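Side-chain contacts in Lin2722 protein (Listeria innocua, PDB 3DS8), which is of unknown function but belongs to the alpha/beta hydrolase clan and may be a serine hydrolase: residues Ile6-Gly11 / Ser17-Met22; Ala57-Ile62 / Gln95-Gly100. All blocks are in the same frame, centred on the assembly; numbering follows the deposited sequence.

Contact 1 (Ile6-Gly11 / Ser17-Met22); sequences IILIHG and SSLDKM. With SO4 (sulfate ion), chain C.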
loop_
_atom_site.group_PDB
_atom_site.type_symbol
_atom_site.label_atom_id
_atom_site.label_comp_id
_atom_site.label_asym_id
_atom_site.label_seq_id
_atom_site.Cartn_x
_atom_site.Cartn_y
_atom_site.Cartn_z
ATOM N N ILE A 6 9.813 5.073 4.520
ATOM C CA ILE A 6 8.631 4.908 3.687
ATOM C C ILE A 6 9.001 3.987 2.528
ATOM O O ILE A 6 9.821 4.352 1.690
ATOM C CB ILE A 6 8.168 6.245 3.127
ATOM C CG1 ILE A 6 7.879 7.260 4.266
ATOM C CG2 ILE A 6 6.980 5.974 2.120
ATOM C CD1 ILE A 6 7.791 8.702 3.749
ATOM N N ILE A 7 8.446 2.776 2.519
ATOM C CA ILE A 7 8.685 1.820 1.430
ATOM C C ILE A 7 7.667 2.056 0.302
ATOM O O ILE A 7 6.452 2.109 0.533
ATOM C CB ILE A 7 8.686 0.375 1.908
ATOM C CG1 ILE A 7 9.189 -0.565 0.818
ATOM C CG2 ILE A 7 7.345 -0.151 2.298
ATOM C CD1 ILE A 7 9.715 -1.836 1.380
ATOM N N LEU A 8 8.167 2.184 -0.915
ATOM C CA LEU A 8 7.341 2.368 -2.139
ATOM C C LEU A 8 7.405 1.093 -2.954
ATOM O O LEU A 8 8.488 0.625 -3.369
ATOM C CB LEU A 8 7.841 3.527 -2.993
ATOM C CG LEU A 8 7.912 4.866 -2.248
ATOM C CD1 LEU A 8 8.488 5.960 -3.214
ATOM C CD2 LEU A 8 6.567 5.265 -1.589
ATOM N N ILE A 9 6.226 0.538 -3.237
ATOM C CA ILE A 9 6.119 -0.748 -3.940
ATOM C C ILE A 9 5.252 -0.612 -5.194
ATOM O O ILE A 9 4.104 -0.172 -5.108
ATOM C CB ILE A 9 5.595 -1.884 -3.058
ATOM C CG1 ILE A 9 6.445 -2.004 -1.800
ATOM C CG2 ILE A 9 5.601 -3.187 -3.849
ATOM C CD1 ILE A 9 6.096 -3.173 -0.911
ATOM N N HIS A 10 5.827 -1.018 -6.316
ATOM C CA HIS A 10 5.195 -0.986 -7.629
ATOM C C HIS A 10 4.054 -2.018 -7.770
ATOM O O HIS A 10 3.895 -2.908 -6.920
ATOM C CB HIS A 10 6.265 -1.203 -8.718
ATOM C CG HIS A 10 7.000 -2.504 -8.604
ATOM N ND1 HIS A 10 6.486 -3.692 -9.077
ATOM C CD2 HIS A 10 8.185 -2.810 -8.021
ATOM C CE1 HIS A 10 7.359 -4.664 -8.846
ATOM N NE2 HIS A 10 8.395 -4.156 -8.207
ATOM N N GLY A 11 3.314 -1.868 -8.866
ATOM C CA GLY A 11 2.301 -2.804 -9.332
ATOM C C GLY A 11 2.925 -3.866 -10.209
ATOM O O GLY A 11 4.133 -3.836 -10.517
ATOM N N SER A 17 11.523 1.968 -9.963
ATOM C CA SER A 17 11.379 3.364 -10.413
ATOM C C SER A 17 9.930 3.765 -10.613
ATOM O O SER A 17 9.634 4.923 -10.897
ATOM C CB SER A 17 12.098 3.526 -11.751
ATOM O OG SER A 17 13.471 3.423 -11.528
ATOM N N SER A 18 9.022 2.800 -10.454
ATOM C CA SER A 18 7.637 3.036 -10.815
ATOM C C SER A 18 6.966 4.165 -9.995
ATOM O O SER A 18 6.026 4.792 -10.484
ATOM C CB SER A 18 6.827 1.770 -10.631
ATOM O OG SER A 18 7.118 0.739 -11.580
ATOM N N LEU A 19 7.355 4.349 -8.734
ATOM C CA LEU A 19 6.751 5.396 -7.886
ATOM C C LEU A 19 7.685 6.630 -7.779
ATOM O O LEU A 19 7.615 7.407 -6.821
ATOM C CB LEU A 19 6.367 4.863 -6.502
ATOM C CG LEU A 19 5.016 4.152 -6.452
ATOM C CD1 LEU A 19 4.999 2.844 -7.313
ATOM C CD2 LEU A 19 4.567 3.855 -4.966
ATOM N N ASP A 20 8.530 6.828 -8.776
ATOM C CA ASP A 20 9.434 7.990 -8.766
ATOM C C ASP A 20 8.722 9.338 -8.834
ATOM O O ASP A 20 9.277 10.336 -8.361
ATOM C CB ASP A 20 10.484 7.908 -9.871
ATOM C CG ASP A 20 11.695 7.018 -9.491
ATOM O OD1 ASP A 20 11.817 6.531 -8.335
ATOM O OD2 ASP A 20 12.545 6.832 -10.359
ATOM N N LYS A 21 7.517 9.419 -9.400
ATOM C CA LYS A 21 6.884 10.739 -9.432
ATOM C C LYS A 21 6.602 11.155 -7.990
ATOM O O LYS A 21 6.947 12.281 -7.561
ATOM C CB LYS A 21 5.647 10.780 -10.283
ATOM C CG LYS A 21 5.046 12.181 -10.416
ATOM C CD LYS A 21 3.780 12.190 -11.226
ATOM C CE LYS A 21 3.182 13.600 -11.405
ATOM N NZ LYS A 21 1.899 13.611 -12.182
HETATM N N MSE A 22 5.961 10.253 -7.272
HETATM C CA MSE A 22 5.705 10.429 -5.843
HETATM C C MSE A 22 6.971 10.679 -5.040
HETATM O O MSE A 22 7.064 11.645 -4.268
HETATM C CB MSE A 22 5.013 9.195 -5.275
HETATM C CG MSE A 22 4.701 9.368 -3.833
HETATM SE SE MSE A 22 3.759 7.758 -3.268
HETATM C CE MSE A 22 2.022 8.095 -4.190
HETATM S S SO4 C . 3.417 0.284 -12.004
HETATM O O1 SO4 C . 3.559 0.532 -10.685
HETATM O O2 SO4 C . 2.177 0.874 -12.598
HETATM O O3 SO4 C . 4.549 0.866 -12.752
HETATM O O4 SO4 C . 3.347 -1.189 -12.250
#

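Contact 2 (Ala57-Ile62 / Gln95-Gly100); sequences AKRPII and QMDGVG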
loop_
_atom_site.group_PDB
_atom_site.type_symbol
_atom_site.label_atom_id
_atom_site.label_comp_id
_atom_site.label_asym_id
_atom_site.label_seq_id
_atom_site.Cartn_x
_atom_site.Cartn_y
_atom_site.Cartn_z
ATOM N N ALA A 57 19.213 11.018 8.110
ATOM C CA ALA A 57 18.052 10.679 7.257
ATOM C C ALA A 57 16.740 11.105 7.864
ATOM O O ALA A 57 16.449 10.813 9.019
ATOM C CB ALA A 57 18.023 9.154 6.886
ATOM N N LYS A 58 15.918 11.768 7.052
ATOM C CA LYS A 58 14.581 12.173 7.426
ATOM C C LYS A 58 13.573 11.472 6.534
ATOM O O LYS A 58 13.623 11.614 5.334
ATOM C CB LYS A 58 14.443 13.683 7.256
ATOM C CG LYS A 58 13.085 14.236 7.575
ATOM C CD LYS A 58 13.077 15.772 7.549
ATOM C CE LYS A 58 13.042 16.359 6.141
ATOM N NZ LYS A 58 13.059 17.864 6.167
ATOM N N ARG A 59 12.692 10.685 7.129
ATOM C CA ARG A 59 11.681 9.897 6.416
ATOM C C ARG A 59 12.271 9.216 5.179
ATOM O O ARG A 59 11.773 9.353 4.061
ATOM C CB ARG A 59 10.476 10.802 6.057
ATOM C CG ARG A 59 9.866 11.435 7.295
ATOM C CD ARG A 59 9.063 10.400 8.043
ATOM N NE ARG A 59 7.736 10.184 7.447
ATOM C CZ ARG A 59 7.062 9.036 7.441
ATOM N NH1 ARG A 59 7.600 7.890 7.873
ATOM N NH2 ARG A 59 5.839 9.023 6.943
ATOM N N PRO A 60 13.320 8.426 5.383
ATOM C CA PRO A 60 14.030 7.903 4.219
ATOM C C PRO A 60 13.129 7.009 3.377
ATOM O O PRO A 60 12.352 6.223 3.902
ATOM C CB PRO A 60 15.199 7.135 4.827
ATOM C CG PRO A 60 14.729 6.782 6.185
ATOM C CD PRO A 60 13.913 7.945 6.641
ATOM N N ILE A 61 13.228 7.163 2.070
ATOM C CA ILE A 61 12.444 6.399 1.121
ATOM C C ILE A 61 13.194 5.121 0.685
ATOM O O ILE A 61 14.386 5.142 0.319
ATOM C CB ILE A 61 12.055 7.285 -0.078
ATOM C CG1 ILE A 61 11.080 8.380 0.395
ATOM C CG2 ILE A 61 11.443 6.440 -1.242
ATOM C CD1 ILE A 61 10.797 9.400 -0.678
ATOM N N ILE A 62 12.486 4.007 0.744
ATOM C CA ILE A 62 12.984 2.739 0.218
ATOM C C ILE A 62 12.226 2.398 -1.067
ATOM O O ILE A 62 11.052 2.009 -1.053
ATOM C CB ILE A 62 12.849 1.602 1.248
ATOM C CG1 ILE A 62 13.381 2.033 2.630
ATOM C CG2 ILE A 62 13.486 0.274 0.679
ATOM C CD1 ILE A 62 14.840 2.423 2.740
ATOM N N GLN A 95 9.720 0.463 12.947
ATOM C CA GLN A 95 8.488 0.734 12.177
ATOM C C GLN A 95 8.832 1.196 10.780
ATOM O O GLN A 95 9.909 1.721 10.561
ATOM C CB GLN A 95 7.667 1.843 12.815
ATOM C CG GLN A 95 7.242 1.586 14.236
ATOM C CD GLN A 95 6.340 2.689 14.737
ATOM O OE1 GLN A 95 6.805 3.749 15.164
ATOM N NE2 GLN A 95 5.051 2.447 14.674
HETATM N N MSE A 96 7.876 1.035 9.851
HETATM C CA MSE A 96 7.963 1.626 8.534
HETATM C C MSE A 96 6.547 1.925 8.036
HETATM O O MSE A 96 5.605 1.289 8.457
HETATM C CB MSE A 96 8.611 0.656 7.584
HETATM C CG MSE A 96 7.790 -0.516 7.308
HETATM SE SE MSE A 96 8.824 -1.752 6.168
HETATM C CE MSE A 96 7.330 -2.632 5.222
ATOM N N ASP A 97 6.447 2.886 7.146
ATOM C CA ASP A 97 5.216 3.148 6.396
ATOM C C ASP A 97 5.386 2.583 4.983
ATOM O O ASP A 97 6.502 2.346 4.552
ATOM C CB ASP A 97 4.974 4.625 6.325
ATOM C CG ASP A 97 4.795 5.239 7.668
ATOM O OD1 ASP A 97 4.276 4.574 8.567
ATOM O OD2 ASP A 97 5.137 6.424 7.788
ATOM N N GLY A 98 4.303 2.253 4.313
ATOM C CA GLY A 98 4.387 1.732 2.959
ATOM C C GLY A 98 3.305 2.274 2.050
ATOM O O GLY A 98 2.195 2.501 2.487
ATOM N N VAL A 99 3.669 2.507 0.802
ATOM C CA VAL A 99 2.752 2.893 -0.242
ATOM C C VAL A 99 2.914 1.858 -1.330
ATOM O O VAL A 99 4.021 1.634 -1.816
ATOM C CB VAL A 99 3.082 4.254 -0.830
ATOM C CG1 VAL A 99 2.010 4.633 -1.883
ATOM C CG2 VAL A 99 3.181 5.328 0.262
ATOM N N GLY A 100 1.810 1.248 -1.752
ATOM C CA GLY A 100 1.841 0.255 -2.806
ATOM C C GLY A 100 0.829 0.487 -3.916
ATOM O O GLY A 100 -0.350 0.721 -3.642
#

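Contact 1 (Ile6-Gly11 / Ser17-Met22)
L19 spreads its two methyl branches over strand 6-9 and the turn after it. CD2 lies against CB of L8 at 3.8 Å, while CD1 reaches past it to the backbone, touching O of I9 and, at 3.8 Å, CA of H10. L8 answers with both branches: CD1 leans on CB and O of L19, and CD2 meets SE of the selenomethionine M22 at 4.1 Å. The M22 chain runs extended through CB and CG (chi1 -178°, chi2 178°), carrying SE to CD2 of L8; only the terminal CE turns aside beyond it.

Toward the loop the two segments are linked through a sulfate ion, probably from the crystallisation liquor. OG of S18 packs 3.6 Å from CB of H10 and donates to O3 of the ion at 2.8 Å; the backbone N of G11 holds O1 of the same ion at 3.0 Å and nearly straight (172°). The H10 ring is held at both nitrogens. ND1 gives a bond to O of G11, in the ring plane but well above the carbonyl plane, and NE2 accepts from the backbone N of F66.

S17-D20 is a type I turn with L19 as N-cap of helix 20-30. That helix thus starts over the central sheet, with V99 of strand 95-101 also touching L8, L19 and M22, and T235 of helix 229-240 against M22.

Contact 2 (Ala57-Ile62 / Gln95-Gly100)
R59 reaches across to D97 with its guanidinium alone, and its route there is strongly bent. From CB the chain sets CG beside the backbone N, then folds at the next two bonds, so that CG, CD and NE curl round before the flat group swings toward strand 95-101. NE is the first polar atom on the way and makes a salt bridge with OE2 of E240. CZ follows, 3.3 Å from OD2 of D97. At the tip NH1 and NH2 both close on that same oxygen: NH2 to OD2 is 2.8 Å and NH1 to OD2 is 2.9 Å. It is an end-on fork onto one atom, and neither arm is straight, the N-H...O angles being 143° and 140°.

OD2 lies at the guanidinium edge, close to its plane, but the carboxylate stands almost perpendicular to that plane, 82° away. NH2 therefore comes in nearly along the C-O bond of OD2, whereas NH1 arrives from above the carboxylate plane.

In this alpha/beta hydrolase sheet strand 6-9 runs between strands 61-66 and 95-101, parallel to both. R59, in the loop leading into strand 61-66, thus spans the intervening strand, its side chain resting on I6, and NH1 has a second acceptor in the backbone O of I4.

D97 is buried and its charge is shared further: OD2 also takes a salt bridge from NH2 of R125 on strand 123-130, and OD1 accepts from N of K126. Two arginines converging on one carboxylate oxygen would be expected to favour its ionised form, while the bond to K126 steadies the other end of the group.

Contacts 1 and 2 lie with their centres about 11 Å apart and share the middle of the sheet. Strand 6-9 pairs with strand 95-101 through probable backbone hydrogen bonds, I7 O to V99 N and I9 N to V99 O, both 2.8 Å. CD1 of L8 also packs on CG2 of I61 at 3.6 Å, joining contact 1 to the 57-62 segment. The polar grip of contact 2 is near the start of these strands; the sulfate of contact 1 is beyond the end of strand 6-9. Strand 95-101 leads from D97 to G100, the first residue of a probable nucleophile elbow, whose residues I9 touches, with S102 the likely nucleophile of a Ser-His-Asp triad.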